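Local coordinates for putative molybdenum carrier protein (PDB 3IMK) that is of unknown function but is possibly a molybdenum carrier, built on a Rossmann-like fold of the SLOG clan, at residues I8-G14 and I32-V38; R21-D25 and T52-Q56; A116-N121 and L152-F156; S74-I80 and I129-A135; I79-G83 and D142-A148. All blocks are in the same frame, centred on the assembly; numbering follows the deposited sequence.

Contact 1: I8-G14 and I32-V38; sequences ITKIISG and IPYGGWV
Ile-11 and Ile-32 meet methyl to methyl, CD1 to CD1 at 4.1 Å, their side chains crossing at a slant. In each, CG1 lies beside the backbone N, and the extended second torsion (chi2 167° in Ile-11, 172° in Ile-32) carries CD1 out to its partner. The CG2 branch of Ile-32 turns instead to the carbonyl of Ile-8, so one branched residue covers two positions of its neighbour. Elsewhere along the pair Pro-33 lays its ring against the Thr-9 carbonyl, CG 3.3 Å from O, and the extended chain of Lys-10 runs past Tyr-34, its CE 3.7 Å from the Tyr-34 carbonyl carbon. Lys-10 passes close over Gly-35, where a CB would collide with CE, and at Gly-36 a CB would strike the Ser-13 carbonyl; glycine suits both places. Three backbone bonds hold the parallel pair in register: Ile-11 N to Pro-33 O (3.0 Å), Gly-35 N to Ile-11 O (3.1 Å) and Ser-13 N to Gly-35 O (3.2 Å). The phenol of Tyr-34 finds its polar partner outside, at Gln-54 N, while the indole N-H of Trp-37 bonds to Asp-73 beside a bound polyether. These are the two strands of a beta-alpha-beta unit connected by helix 19-29, which covers Ile-11 with Ala-23 and Tyr-34 with Ala-27 and Ile-28. Strand 131-135 flanks strand 10-12 on its other edge, and strand 56-57 lies beyond strand 34-38.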
# COMPACT_ATOMS: atom_id res chain seq x y z
N ILE A 8 -8.72 -10.85 0.10
CA ILE A 8 -8.06 -9.81 0.85
C ILE A 8 -8.75 -9.64 2.21
O ILE A 8 -9.87 -9.09 2.29
CB ILE A 8 -8.01 -8.47 0.07
CG1 ILE A 8 -7.36 -8.66 -1.29
CG2 ILE A 8 -7.26 -7.37 0.85
CD1 ILE A 8 -5.96 -9.23 -1.29
N THR A 9 -8.12 -10.17 3.25
CA THR A 9 -8.65 -10.12 4.59
C THR A 9 -8.22 -8.90 5.35
O THR A 9 -8.79 -8.57 6.38
CB THR A 9 -8.24 -11.38 5.37
OG1 THR A 9 -6.79 -11.37 5.43
CG2 THR A 9 -8.79 -12.66 4.69
N LYS A 10 -7.16 -8.23 4.89
CA LYS A 10 -6.66 -7.02 5.57
C LYS A 10 -5.79 -6.21 4.61
O LYS A 10 -4.97 -6.80 3.88
CB LYS A 10 -5.86 -7.37 6.82
CG LYS A 10 -5.53 -6.19 7.77
CD LYS A 10 -4.74 -6.65 9.00
CE LYS A 10 -4.51 -5.52 10.03
NZ LYS A 10 -3.99 -5.88 11.43
N ILE A 11 -5.97 -4.88 4.64
CA ILE A 11 -5.11 -3.92 3.95
C ILE A 11 -4.33 -3.18 4.99
O ILE A 11 -4.92 -2.72 5.97
CB ILE A 11 -5.90 -2.96 3.07
CG1 ILE A 11 -6.44 -3.73 1.84
CG2 ILE A 11 -5.03 -1.75 2.62
CD1 ILE A 11 -7.52 -2.97 1.01
N ILE A 12 -3.01 -3.07 4.82
CA ILE A 12 -2.24 -2.23 5.69
C ILE A 12 -1.43 -1.17 4.93
O ILE A 12 -1.15 -1.34 3.76
CB ILE A 12 -1.30 -3.04 6.63
CG1 ILE A 12 -0.10 -3.67 5.92
CG2 ILE A 12 -2.09 -4.14 7.39
CD1 ILE A 12 0.97 -4.26 6.92
N SER A 13 -1.03 -0.12 5.65
CA SER A 13 -0.09 0.84 5.09
C SER A 13 0.56 1.62 6.23
O SER A 13 0.23 1.46 7.38
CB SER A 13 -0.79 1.80 4.15
OG SER A 13 -1.46 2.85 4.88
N GLY A 14 1.49 2.48 5.84
CA GLY A 14 2.27 3.27 6.79
C GLY A 14 1.65 4.61 7.13
O GLY A 14 2.29 5.40 7.79
N ILE A 32 -13.21 -3.49 4.57
CA ILE A 32 -12.11 -4.46 4.63
C ILE A 32 -11.30 -4.13 5.88
O ILE A 32 -10.96 -2.94 6.07
CB ILE A 32 -11.22 -4.37 3.37
CG1 ILE A 32 -12.07 -4.68 2.12
CG2 ILE A 32 -10.01 -5.31 3.48
CD1 ILE A 32 -11.33 -4.42 0.81
N PRO A 33 -11.00 -5.11 6.76
CA PRO A 33 -10.14 -4.83 7.91
C PRO A 33 -8.85 -4.16 7.48
O PRO A 33 -8.33 -4.44 6.40
CB PRO A 33 -9.88 -6.23 8.48
CG PRO A 33 -11.14 -6.99 8.08
CD PRO A 33 -11.39 -6.55 6.70
N TYR A 34 -8.33 -3.30 8.34
CA TYR A 34 -7.10 -2.60 8.01
C TYR A 34 -6.26 -2.40 9.26
O TYR A 34 -6.69 -2.61 10.41
CB TYR A 34 -7.40 -1.26 7.32
CG TYR A 34 -7.92 -0.24 8.25
CD1 TYR A 34 -7.05 0.59 8.97
CD2 TYR A 34 -9.27 -0.10 8.49
CE1 TYR A 34 -7.56 1.53 9.89
CE2 TYR A 34 -9.78 0.81 9.38
CZ TYR A 34 -8.91 1.61 10.11
OH TYR A 34 -9.40 2.54 11.04
N GLY A 35 -5.00 -2.00 9.01
CA GLY A 35 -4.07 -1.65 10.05
C GLY A 35 -2.82 -1.06 9.44
O GLY A 35 -2.83 -0.58 8.31
N GLY A 36 -1.74 -1.11 10.21
CA GLY A 36 -0.46 -0.64 9.71
C GLY A 36 0.38 -0.02 10.80
O GLY A 36 -0.12 0.53 11.78
N TRP A 37 1.66 -0.06 10.58
CA TRP A 37 2.64 0.55 11.47
C TRP A 37 2.95 1.95 11.00
O TRP A 37 3.22 2.20 9.84
CB TRP A 37 3.91 -0.27 11.44
CG TRP A 37 3.69 -1.63 12.05
CD1 TRP A 37 3.43 -2.80 11.37
CD2 TRP A 37 3.68 -1.97 13.44
NE1 TRP A 37 3.29 -3.87 12.27
CE2 TRP A 37 3.46 -3.37 13.54
CE3 TRP A 37 3.92 -1.23 14.60
CZ2 TRP A 37 3.43 -4.03 14.77
CZ3 TRP A 37 3.85 -1.88 15.82
CH2 TRP A 37 3.60 -3.26 15.90
N VAL A 38 2.93 2.89 11.95
CA VAL A 38 3.25 4.29 11.73
C VAL A 38 4.42 4.67 12.64
O VAL A 38 4.69 3.98 13.63
CB VAL A 38 1.98 5.19 11.99
CG1 VAL A 38 0.87 4.84 10.99
CG2 VAL A 38 1.48 5.11 13.42

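Contact 2: R21-D25 and T52-Q56; sequences RAALD and TYQLQ
Tyr-53 reaches from its loop to helix 19-29 and gives its phenol proton to Asp-25, OH to OD1 2.5 Å. The carboxylate oxygen receives it through its syn lone pair and lies at the ring edge, with carboxylate and ring planes 29° apart. Leu-24 adds the apolar half, Leu-24 CB lying 3.9 Å from Tyr-53 CE1, while its CD1 meets CD2 of Leu-55 tip to tip at 4.0 Å. Arg-21, bent at chi2 and chi3, crosses the phenol end at about a right angle and brings CD within 3.7 Å of Tyr-53 OH. A water completes this first shell: it donates to Tyr-53 OH at 2.8 Å and accepts from Arg-21 NH1 at 3.0 Å. A phenylalanine at Tyr-53 would probably keep the packing on Leu-24 but leave Asp-25 OD1 and the bridging water without their phenol partner. Farther out, Tyr-146 bonds to Asp-25 OD2 and fixes the carboxylate from its other oxygen, while the carbonyl of Gly-15 takes Arg-21 NH2 and Arg-42 holds the Tyr-53 carbonyl. Tyrosine suits this place because it couples an apolar ring to a polar tip, here pinning a surface loop onto the helix of a Rossmann-like beta-alpha-beta unit.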
# COMPACT_ATOMS: atom_id res chain seq x y z
N ARG A 21 -2.57 6.54 2.41
CA ARG A 21 -3.83 7.06 2.94
C ARG A 21 -5.01 6.59 2.09
O ARG A 21 -6.06 6.15 2.63
CB ARG A 21 -3.76 8.58 3.05
CG ARG A 21 -4.83 9.16 4.02
CD ARG A 21 -4.52 8.84 5.51
NE ARG A 21 -3.24 9.37 6.00
CZ ARG A 21 -3.05 10.62 6.41
NH1 ARG A 21 -4.05 11.49 6.42
NH2 ARG A 21 -1.85 11.01 6.82
N ALA A 22 -4.82 6.55 0.76
CA ALA A 22 -5.83 5.99 -0.10
C ALA A 22 -6.09 4.53 0.23
O ALA A 22 -7.25 4.06 0.18
CB ALA A 22 -5.45 6.15 -1.60
N ALA A 23 -5.04 3.76 0.49
CA ALA A 23 -5.28 2.39 0.85
C ALA A 23 -6.21 2.22 2.04
O ALA A 23 -7.12 1.37 2.04
CB ALA A 23 -3.91 1.68 1.12
N LEU A 24 -5.97 3.02 3.09
CA LEU A 24 -6.78 2.94 4.29
C LEU A 24 -8.22 3.42 4.04
O LEU A 24 -9.17 2.81 4.49
CB LEU A 24 -6.13 3.75 5.43
CG LEU A 24 -4.71 3.31 5.82
CD1 LEU A 24 -4.16 4.22 6.98
CD2 LEU A 24 -4.63 1.83 6.23
N ASP A 25 -8.37 4.51 3.28
CA ASP A 25 -9.68 5.08 3.01
C ASP A 25 -10.48 4.09 2.18
O ASP A 25 -11.69 3.91 2.39
CB ASP A 25 -9.55 6.43 2.31
CG ASP A 25 -9.06 7.52 3.22
OD1 ASP A 25 -9.16 7.36 4.46
OD2 ASP A 25 -8.63 8.59 2.71
N THR A 52 -9.04 8.70 13.87
CA THR A 52 -10.07 7.80 13.38
C THR A 52 -9.45 6.53 12.76
O THR A 52 -10.09 5.48 12.72
CB THR A 52 -10.95 8.51 12.37
OG1 THR A 52 -10.12 9.22 11.45
CG2 THR A 52 -11.86 9.51 13.08
N TYR A 53 -8.21 6.62 12.29
CA TYR A 53 -7.52 5.44 11.75
C TYR A 53 -6.88 4.61 12.88
O TYR A 53 -6.05 5.13 13.64
CB TYR A 53 -6.41 5.86 10.79
CG TYR A 53 -6.87 6.64 9.57
CD1 TYR A 53 -7.39 6.00 8.46
CD2 TYR A 53 -6.80 8.03 9.55
CE1 TYR A 53 -7.82 6.74 7.33
CE2 TYR A 53 -7.20 8.74 8.45
CZ TYR A 53 -7.70 8.09 7.34
OH TYR A 53 -8.11 8.82 6.26
N GLN A 54 -7.28 3.34 12.95
CA GLN A 54 -6.76 2.42 13.96
C GLN A 54 -5.43 1.85 13.49
O GLN A 54 -5.42 0.97 12.60
CB GLN A 54 -7.80 1.33 14.27
CG GLN A 54 -9.15 1.88 14.74
CD GLN A 54 -9.03 2.72 16.00
OE1 GLN A 54 -8.63 2.22 17.06
NE2 GLN A 54 -9.34 4.02 15.89
N LEU A 55 -4.34 2.43 13.98
CA LEU A 55 -2.97 2.07 13.54
C LEU A 55 -2.07 1.84 14.71
O LEU A 55 -2.44 2.17 15.84
CB LEU A 55 -2.39 3.15 12.62
CG LEU A 55 -3.29 3.46 11.40
CD1 LEU A 55 -2.83 4.69 10.72
CD2 LEU A 55 -3.23 2.33 10.36
N GLN A 56 -0.88 1.28 14.47
CA GLN A 56 0.00 0.91 15.57
C GLN A 56 1.32 1.68 15.48
O GLN A 56 1.96 1.72 14.43
CB GLN A 56 0.28 -0.60 15.45
CG GLN A 56 -1.03 -1.52 15.52
CD GLN A 56 -2.02 -1.52 14.27
OE1 GLN A 56 -1.63 -1.78 13.14
NE2 GLN A 56 -3.32 -1.30 14.54
O HOH W 1 -6.95 11.38 5.86

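Contact 3: A116-N121 and L152-F156; sequences AATLIN and LLEVF
Ile-120 sets its CG2 methyl over the centre of the Phe-156 ring, 3.5 Å from the centroid and 9° off the normal, a CH-pi contact. The two side chains cross at about a right angle. Phe-156 CG lies anti to the backbone N (chi1 169°), swinging the ring across to helix 113-126 with a face turned to that methyl. The other branch of Ile-120 sends CD1 to CD2 of Leu-152, tip to tip at 3.8 Å, and Leu-152 CD1 packs on the CB of Ala-116, 3.7 Å away. Ala-117 is the point of close approach: its CA is 4.6 Å from that of Phe-156, and its CB lies 3.5 Å from Val-155 CG1, tighter than usual for two carbons. Alanine suits this spot, since its small side chain lets the helix backbones come together. An alanine in place of Phe-156 would probably open a gap beneath Ile-120 CG2 and leave that methyl without its aromatic face.

The margins are looser. Val-155 is exposed beyond its touch on Ala-117, and at Asn-121 a water links the two helices, accepting a weak bond from ND2 and donating to the Phe-156 carbonyl oxygen at 3.3 Å. The short helical segments cross at -59°, their axes 8.8 Å apart at closest approach. Both pack onto the central sheet: Ile-120 rests on Leu-78 and Leu-104 of strands 76-81 and 103-107, Leu-152 on Ile-80, and Leu-153, one residue on, faces Phe-26 of helix 19-29.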
# COMPACT_ATOMS: atom_id res chain seq x y z
N ALA A 116 -3.81 -2.79 -14.98
CA ALA A 116 -3.13 -2.99 -13.71
C ALA A 116 -3.95 -3.84 -12.75
O ALA A 116 -3.40 -4.67 -12.03
CB ALA A 116 -2.78 -1.63 -13.04
N ALA A 117 -5.25 -3.58 -12.68
CA ALA A 117 -6.13 -4.36 -11.79
C ALA A 117 -6.05 -5.85 -12.13
O ALA A 117 -6.01 -6.69 -11.22
CB ALA A 117 -7.58 -3.85 -11.88
N THR A 118 -6.01 -6.16 -13.42
CA THR A 118 -5.83 -7.57 -13.87
C THR A 118 -4.53 -8.15 -13.35
O THR A 118 -4.48 -9.28 -12.81
CB THR A 118 -5.92 -7.67 -15.35
OG1 THR A 118 -7.24 -7.28 -15.73
CG2 THR A 118 -5.62 -9.12 -15.88
N LEU A 119 -3.44 -7.40 -13.50
CA LEU A 119 -2.16 -7.85 -12.97
C LEU A 119 -2.17 -8.08 -11.46
O LEU A 119 -1.56 -9.03 -10.96
CB LEU A 119 -1.01 -6.88 -13.33
CG LEU A 119 -0.24 -7.13 -14.62
CD1 LEU A 119 -1.03 -7.57 -15.82
CD2 LEU A 119 0.68 -5.94 -14.95
N ILE A 120 -2.78 -7.16 -10.70
CA ILE A 120 -2.86 -7.30 -9.26
C ILE A 120 -3.68 -8.55 -8.89
O ILE A 120 -3.35 -9.28 -7.95
CB ILE A 120 -3.45 -6.01 -8.58
CG1 ILE A 120 -2.61 -4.77 -8.92
CG2 ILE A 120 -3.55 -6.22 -7.04
CD1 ILE A 120 -3.28 -3.44 -8.59
N ASN A 121 -4.76 -8.78 -9.60
CA ASN A 121 -5.57 -9.99 -9.37
C ASN A 121 -4.72 -11.25 -9.58
O ASN A 121 -4.75 -12.18 -8.75
CB ASN A 121 -6.81 -9.93 -10.26
CG ASN A 121 -7.68 -11.15 -10.15
OD1 ASN A 121 -7.33 -12.20 -10.68
ND2 ASN A 121 -8.84 -11.00 -9.53
N LEU A 152 -7.69 2.71 -8.81
CA LEU A 152 -7.12 1.40 -9.08
C LEU A 152 -7.75 0.32 -8.18
O LEU A 152 -8.12 -0.78 -8.63
CB LEU A 152 -5.58 1.44 -8.91
CG LEU A 152 -4.83 0.11 -9.06
CD1 LEU A 152 -5.12 -0.52 -10.43
CD2 LEU A 152 -3.35 0.39 -8.90
N LEU A 153 -7.79 0.60 -6.88
CA LEU A 153 -8.35 -0.37 -5.94
C LEU A 153 -9.83 -0.64 -6.22
O LEU A 153 -10.31 -1.78 -6.05
CB LEU A 153 -8.08 0.07 -4.49
CG LEU A 153 -6.60 0.07 -4.08
CD1 LEU A 153 -6.44 0.67 -2.65
CD2 LEU A 153 -5.96 -1.29 -4.19
N GLU A 154 -10.54 0.39 -6.64
CA GLU A 154 -11.94 0.20 -7.01
C GLU A 154 -12.09 -0.81 -8.15
O GLU A 154 -13.00 -1.64 -8.12
CB GLU A 154 -12.61 1.51 -7.33
CG GLU A 154 -12.85 2.36 -6.06
CD GLU A 154 -14.08 1.91 -5.18
OE1 GLU A 154 -14.98 1.18 -5.67
OE2 GLU A 154 -14.13 2.38 -4.00
N VAL A 155 -11.23 -0.74 -9.15
CA VAL A 155 -11.33 -1.71 -10.26
C VAL A 155 -10.90 -3.09 -9.80
O VAL A 155 -11.54 -4.09 -10.13
CB VAL A 155 -10.51 -1.26 -11.52
CG1 VAL A 155 -10.60 -2.32 -12.63
CG2 VAL A 155 -10.97 0.14 -12.01
N PHE A 156 -9.84 -3.14 -8.98
CA PHE A 156 -9.35 -4.40 -8.44
C PHE A 156 -10.36 -5.13 -7.54
O PHE A 156 -10.54 -6.34 -7.70
CB PHE A 156 -7.98 -4.14 -7.73
CG PHE A 156 -7.47 -5.29 -6.90
CD1 PHE A 156 -7.41 -6.57 -7.42
CD2 PHE A 156 -6.98 -5.07 -5.64
CE1 PHE A 156 -6.97 -7.63 -6.63
CE2 PHE A 156 -6.49 -6.11 -4.86
CZ PHE A 156 -6.49 -7.39 -5.36
O HOH W 2 -9.52 -7.87 -10.42

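Contact 4: S74-I80 and I129-A135; sequences SDGTLII and IQVLNIA
Asn-133 holds its amide beside Thr-77, the two side chains pointing the same way, and ND2 donates to Thr-77 OG1 at 3.1 Å with the hydroxyl oxygen at the edge of the amide, 9° out of its plane. The other flat group is the carboxylate of Asp-75, whose OD2 takes two backbone N-H groups: Gln-130 N on the anti lone pair, and Val-131 N from above the plane, 46° out of it. Both strands belong to the parallel sheet of a Rossmann-like fold, in which 76-81 and 131-135 are neighbours, with 103-107 beyond 76-81 and 10-12 beyond 131-135. Aspartate suits the approach to the strands because its short side chain satisfies two amides while its own N bonds to the Val-131 carbonyl oxygen at 2.8 Å. Glycine suits position 76, where a CB would run into Ile-129 CD1. Past it the regular pairing takes over, Leu-78 N to Asn-133 O (2.8 Å) being followed by Ala-135 N to Leu-78 O (2.9 Å), both nearly along the C=O axis.

Thr-77, Ile-79, Asn-133 and Ala-135 occupy one face of the sheet, where helix 87-98 touches Thr-77, Ile-79 and Ala-135. Leu-78, Leu-132 and Ile-134 lie on the other, an apolar surface suited to helices 113-126 and 145-157. There Leu-132 CG, anti to the backbone N (chi1 177°), carries CD1 across to the CB of Leu-78 at 4.0 Å. Near the end of the pair Ile-80 slants over Ile-134, its CD1 3.8 Å from Ile-134 CG2.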
# COMPACT_ATOMS: atom_id res chain seq x y z
N SER A 74 3.14 -8.43 6.50
CA SER A 74 2.09 -8.67 5.50
C SER A 74 2.49 -9.81 4.62
O SER A 74 3.64 -10.28 4.68
CB SER A 74 1.85 -7.41 4.67
OG SER A 74 3.04 -6.92 4.06
N ASP A 75 1.57 -10.27 3.78
CA ASP A 75 1.85 -11.35 2.86
C ASP A 75 2.54 -10.90 1.57
O ASP A 75 3.26 -11.70 0.95
CB ASP A 75 0.57 -12.05 2.48
CG ASP A 75 -0.08 -12.78 3.62
OD1 ASP A 75 0.62 -13.24 4.57
OD2 ASP A 75 -1.34 -12.90 3.60
N GLY A 76 2.36 -9.64 1.19
CA GLY A 76 2.96 -9.08 0.02
C GLY A 76 2.76 -7.59 0.04
O GLY A 76 1.92 -7.09 0.75
N THR A 77 3.49 -6.89 -0.83
CA THR A 77 3.47 -5.43 -0.95
C THR A 77 3.20 -5.00 -2.40
O THR A 77 3.91 -5.39 -3.34
CB THR A 77 4.80 -4.83 -0.43
OG1 THR A 77 4.96 -5.09 0.97
CG2 THR A 77 4.85 -3.33 -0.64
N LEU A 78 2.16 -4.18 -2.53
CA LEU A 78 1.78 -3.55 -3.78
C LEU A 78 2.30 -2.11 -3.70
O LEU A 78 1.94 -1.41 -2.75
CB LEU A 78 0.27 -3.55 -3.94
CG LEU A 78 -0.33 -2.70 -5.08
CD1 LEU A 78 0.17 -3.21 -6.46
CD2 LEU A 78 -1.85 -2.78 -5.03
N ILE A 79 3.12 -1.67 -4.67
CA ILE A 79 3.68 -0.31 -4.70
C ILE A 79 3.07 0.39 -5.93
O ILE A 79 3.17 -0.12 -7.03
CB ILE A 79 5.24 -0.26 -4.78
CG1 ILE A 79 5.85 -1.19 -3.71
CG2 ILE A 79 5.68 1.19 -4.59
CD1 ILE A 79 7.37 -1.34 -3.75
N ILE A 80 2.43 1.52 -5.72
CA ILE A 80 1.77 2.27 -6.79
C ILE A 80 2.48 3.62 -6.97
O ILE A 80 2.64 4.35 -6.00
CB ILE A 80 0.27 2.47 -6.44
CG1 ILE A 80 -0.39 1.15 -6.06
CG2 ILE A 80 -0.43 3.15 -7.63
CD1 ILE A 80 -1.77 1.30 -5.34
N ILE A 129 -1.92 -13.96 -1.42
CA ILE A 129 -1.76 -12.77 -0.61
C ILE A 129 -3.11 -12.42 -0.02
O ILE A 129 -4.06 -12.16 -0.76
CB ILE A 129 -1.23 -11.62 -1.46
CG1 ILE A 129 0.23 -11.93 -1.82
CG2 ILE A 129 -1.34 -10.27 -0.66
CD1 ILE A 129 0.74 -11.16 -3.01
N GLN A 130 -3.20 -12.42 1.32
CA GLN A 130 -4.43 -12.03 2.00
C GLN A 130 -4.31 -10.75 2.81
O GLN A 130 -5.24 -9.95 2.87
CB GLN A 130 -4.89 -13.20 2.88
CG GLN A 130 -5.27 -14.49 2.13
CD GLN A 130 -5.94 -15.56 3.01
OE1 GLN A 130 -6.08 -15.41 4.21
NE2 GLN A 130 -6.33 -16.64 2.39
N VAL A 131 -3.16 -10.56 3.48
CA VAL A 131 -2.81 -9.33 4.16
C VAL A 131 -1.90 -8.56 3.21
O VAL A 131 -0.76 -9.02 2.92
CB VAL A 131 -2.11 -9.58 5.49
CG1 VAL A 131 -1.74 -8.24 6.15
CG2 VAL A 131 -3.01 -10.44 6.46
N LEU A 132 -2.46 -7.50 2.64
CA LEU A 132 -1.82 -6.74 1.60
C LEU A 132 -1.33 -5.40 2.07
O LEU A 132 -2.14 -4.57 2.49
CB LEU A 132 -2.80 -6.54 0.45
CG LEU A 132 -2.32 -5.70 -0.74
CD1 LEU A 132 -1.13 -6.34 -1.44
CD2 LEU A 132 -3.49 -5.53 -1.76
N ASN A 133 -0.01 -5.17 2.03
CA ASN A 133 0.60 -3.86 2.30
C ASN A 133 0.58 -3.05 1.01
O ASN A 133 0.93 -3.57 -0.04
CB ASN A 133 2.03 -4.07 2.75
CG ASN A 133 2.79 -2.77 3.03
OD1 ASN A 133 2.22 -1.84 3.60
ND2 ASN A 133 4.08 -2.74 2.71
N ILE A 134 0.11 -1.81 1.10
CA ILE A 134 0.02 -0.93 -0.06
C ILE A 134 0.87 0.28 0.27
O ILE A 134 0.73 0.93 1.31
CB ILE A 134 -1.42 -0.54 -0.40
CG1 ILE A 134 -2.22 -1.81 -0.63
CG2 ILE A 134 -1.43 0.42 -1.64
CD1 ILE A 134 -3.73 -1.59 -0.95
N ALA A 135 1.76 0.63 -0.66
CA ALA A 135 2.75 1.69 -0.50
C ALA A 135 2.83 2.54 -1.74
O ALA A 135 2.46 2.16 -2.83
CB ALA A 135 4.14 1.05 -0.19

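Contact 5: I79-G83 and D142-A148; sequences IISHG and DPEIYQA
Ile-80 touches Ile-145 at the C-terminal end of a sheet strand in this Rossmann-like fold, where it meets the start of helix 145-157. Ile-80 CG2 lies 3.9 Å from Ile-145 CD1, the side chains crossing at a slant; Ile-145 CG1 is anti to the backbone N (chi1 -161°), which brings CD1 up to Ile-80 and to Ser-81 CA. Ile-145 CD1 also lies 3.7 Å from Ile-80 O, a buried carbonyl oxygen with no polar partner. Ser-81 points its CB away from the helix, and its OG donates to Gly-83 O at 2.6 Å. His-82 is the polar link: its imidazole edge faces Asp-142, whose carboxylate plane is turned 60° from the ring. Glu-144 OE1 lies above one face, offset toward the rim and not in close contact, while Ala-148 CB approaches His-82 CE1 obliquely at 3.8 Å, where a small residue fits. A water accepts from His-82 N and donates to Asp-142 OD2.

Asp-142 does double duty: OD1 caps the turn into the helix by accepting from Glu-144 N at 2.9 Å. Its OD2 offers the syn lone pair to His-82 ND1 at 2.7 Å, a nearly straight bond (171°) in the ring plane.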
# COMPACT_ATOMS: atom_id res chain seq x y z
N ILE A 79 3.12 -1.67 -4.67
CA ILE A 79 3.68 -0.31 -4.70
C ILE A 79 3.07 0.39 -5.93
O ILE A 79 3.17 -0.12 -7.03
CB ILE A 79 5.24 -0.26 -4.78
CG1 ILE A 79 5.85 -1.19 -3.71
CG2 ILE A 79 5.68 1.19 -4.59
CD1 ILE A 79 7.37 -1.34 -3.75
N ILE A 80 2.43 1.52 -5.72
CA ILE A 80 1.77 2.27 -6.79
C ILE A 80 2.48 3.62 -6.97
O ILE A 80 2.64 4.35 -6.00
CB ILE A 80 0.27 2.47 -6.44
CG1 ILE A 80 -0.39 1.15 -6.06
CG2 ILE A 80 -0.43 3.15 -7.63
CD1 ILE A 80 -1.77 1.30 -5.34
N SER A 81 2.81 3.98 -8.21
CA SER A 81 3.46 5.24 -8.52
C SER A 81 3.08 5.72 -9.90
O SER A 81 2.45 4.99 -10.69
CB SER A 81 4.98 5.09 -8.49
OG SER A 81 5.45 4.36 -9.60
N HIS A 82 3.52 6.94 -10.18
CA HIS A 82 3.67 7.46 -11.54
C HIS A 82 5.13 7.66 -11.79
O HIS A 82 5.74 8.55 -11.19
CB HIS A 82 2.90 8.76 -11.76
CG HIS A 82 1.41 8.63 -11.61
ND1 HIS A 82 0.74 9.14 -10.52
CD2 HIS A 82 0.47 8.06 -12.40
CE1 HIS A 82 -0.56 8.90 -10.66
NE2 HIS A 82 -0.75 8.22 -11.78
N GLY A 83 5.73 6.76 -12.58
CA GLY A 83 7.15 6.81 -12.87
C GLY A 83 7.98 5.85 -12.01
O GLY A 83 7.47 5.14 -11.12
N ASP A 142 3.41 13.61 -5.33
CA ASP A 142 2.56 13.26 -6.46
C ASP A 142 1.13 13.61 -6.10
O ASP A 142 0.45 12.85 -5.40
CB ASP A 142 2.72 11.78 -6.80
CG ASP A 142 1.88 11.37 -8.01
OD1 ASP A 142 1.11 12.22 -8.50
OD2 ASP A 142 2.05 10.23 -8.49
N PRO A 143 0.64 14.75 -6.60
CA PRO A 143 -0.71 15.20 -6.31
C PRO A 143 -1.82 14.29 -6.87
O PRO A 143 -2.93 14.42 -6.42
CB PRO A 143 -0.80 16.59 -6.96
CG PRO A 143 0.61 17.00 -7.13
CD PRO A 143 1.37 15.73 -7.42
N GLU A 144 -1.50 13.39 -7.79
CA GLU A 144 -2.48 12.49 -8.40
C GLU A 144 -2.45 11.11 -7.76
O GLU A 144 -3.31 10.27 -8.11
CB GLU A 144 -2.23 12.33 -9.92
CG GLU A 144 -2.42 13.62 -10.73
CD GLU A 144 -2.18 13.47 -12.25
OE1 GLU A 144 -1.47 12.51 -12.66
OE2 GLU A 144 -2.69 14.31 -13.01
N ILE A 145 -1.51 10.81 -6.87
CA ILE A 145 -1.39 9.42 -6.40
C ILE A 145 -2.53 8.94 -5.49
O ILE A 145 -2.92 7.79 -5.57
CB ILE A 145 -0.00 9.14 -5.79
CG1 ILE A 145 0.25 7.63 -5.75
CG2 ILE A 145 0.13 9.75 -4.39
CD1 ILE A 145 0.29 6.96 -7.06
N TYR A 146 -3.10 9.83 -4.68
CA TYR A 146 -4.19 9.43 -3.78
C TYR A 146 -5.37 8.93 -4.62
O TYR A 146 -5.86 7.82 -4.44
CB TYR A 146 -4.62 10.60 -2.88
CG TYR A 146 -5.83 10.26 -2.04
CD1 TYR A 146 -7.11 10.45 -2.52
CD2 TYR A 146 -5.67 9.73 -0.76
CE1 TYR A 146 -8.21 10.08 -1.77
CE2 TYR A 146 -6.75 9.36 -0.01
CZ TYR A 146 -8.03 9.57 -0.51
OH TYR A 146 -9.14 9.20 0.23
N GLN A 147 -5.82 9.76 -5.55
CA GLN A 147 -7.02 9.37 -6.32
C GLN A 147 -6.73 8.22 -7.29
O GLN A 147 -7.61 7.40 -7.55
CB GLN A 147 -7.63 10.55 -7.08
CG GLN A 147 -9.05 10.26 -7.61
CD GLN A 147 -10.03 9.90 -6.50
OE1 GLN A 147 -10.09 10.61 -5.48
NE2 GLN A 147 -10.76 8.79 -6.65
N ALA A 148 -5.53 8.19 -7.84
CA ALA A 148 -5.18 7.10 -8.72
C ALA A 148 -5.23 5.76 -7.97
O ALA A 148 -5.69 4.73 -8.52
CB ALA A 148 -3.79 7.32 -9.30
O HOH W 3 4.40 8.79 -8.15

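How the contacts relate
From the N terminus, contact 1 closes the first loop, joining strands 10-12 and 34-38 around helix 19-29. Contact 2 starts within that loop and ends beyond it, so the two cross; Gln-56 pairs with Gly-36 and Val-38 where they meet. Contacts 4 and 5 both set out from strand 76-81, the first closing on strand 131-135, the second on the start of helix 145-157. Contact 3 opens inside both their loops and closes after them, crossing each. Contacts 1 and 4 share the sheet, with Lys-10 and Ile-12 bonded to Leu-132. Ala-23 of contact 2 packs on Ile-134 of contact 4, and Ala-22 on Tyr-146 of contact 5.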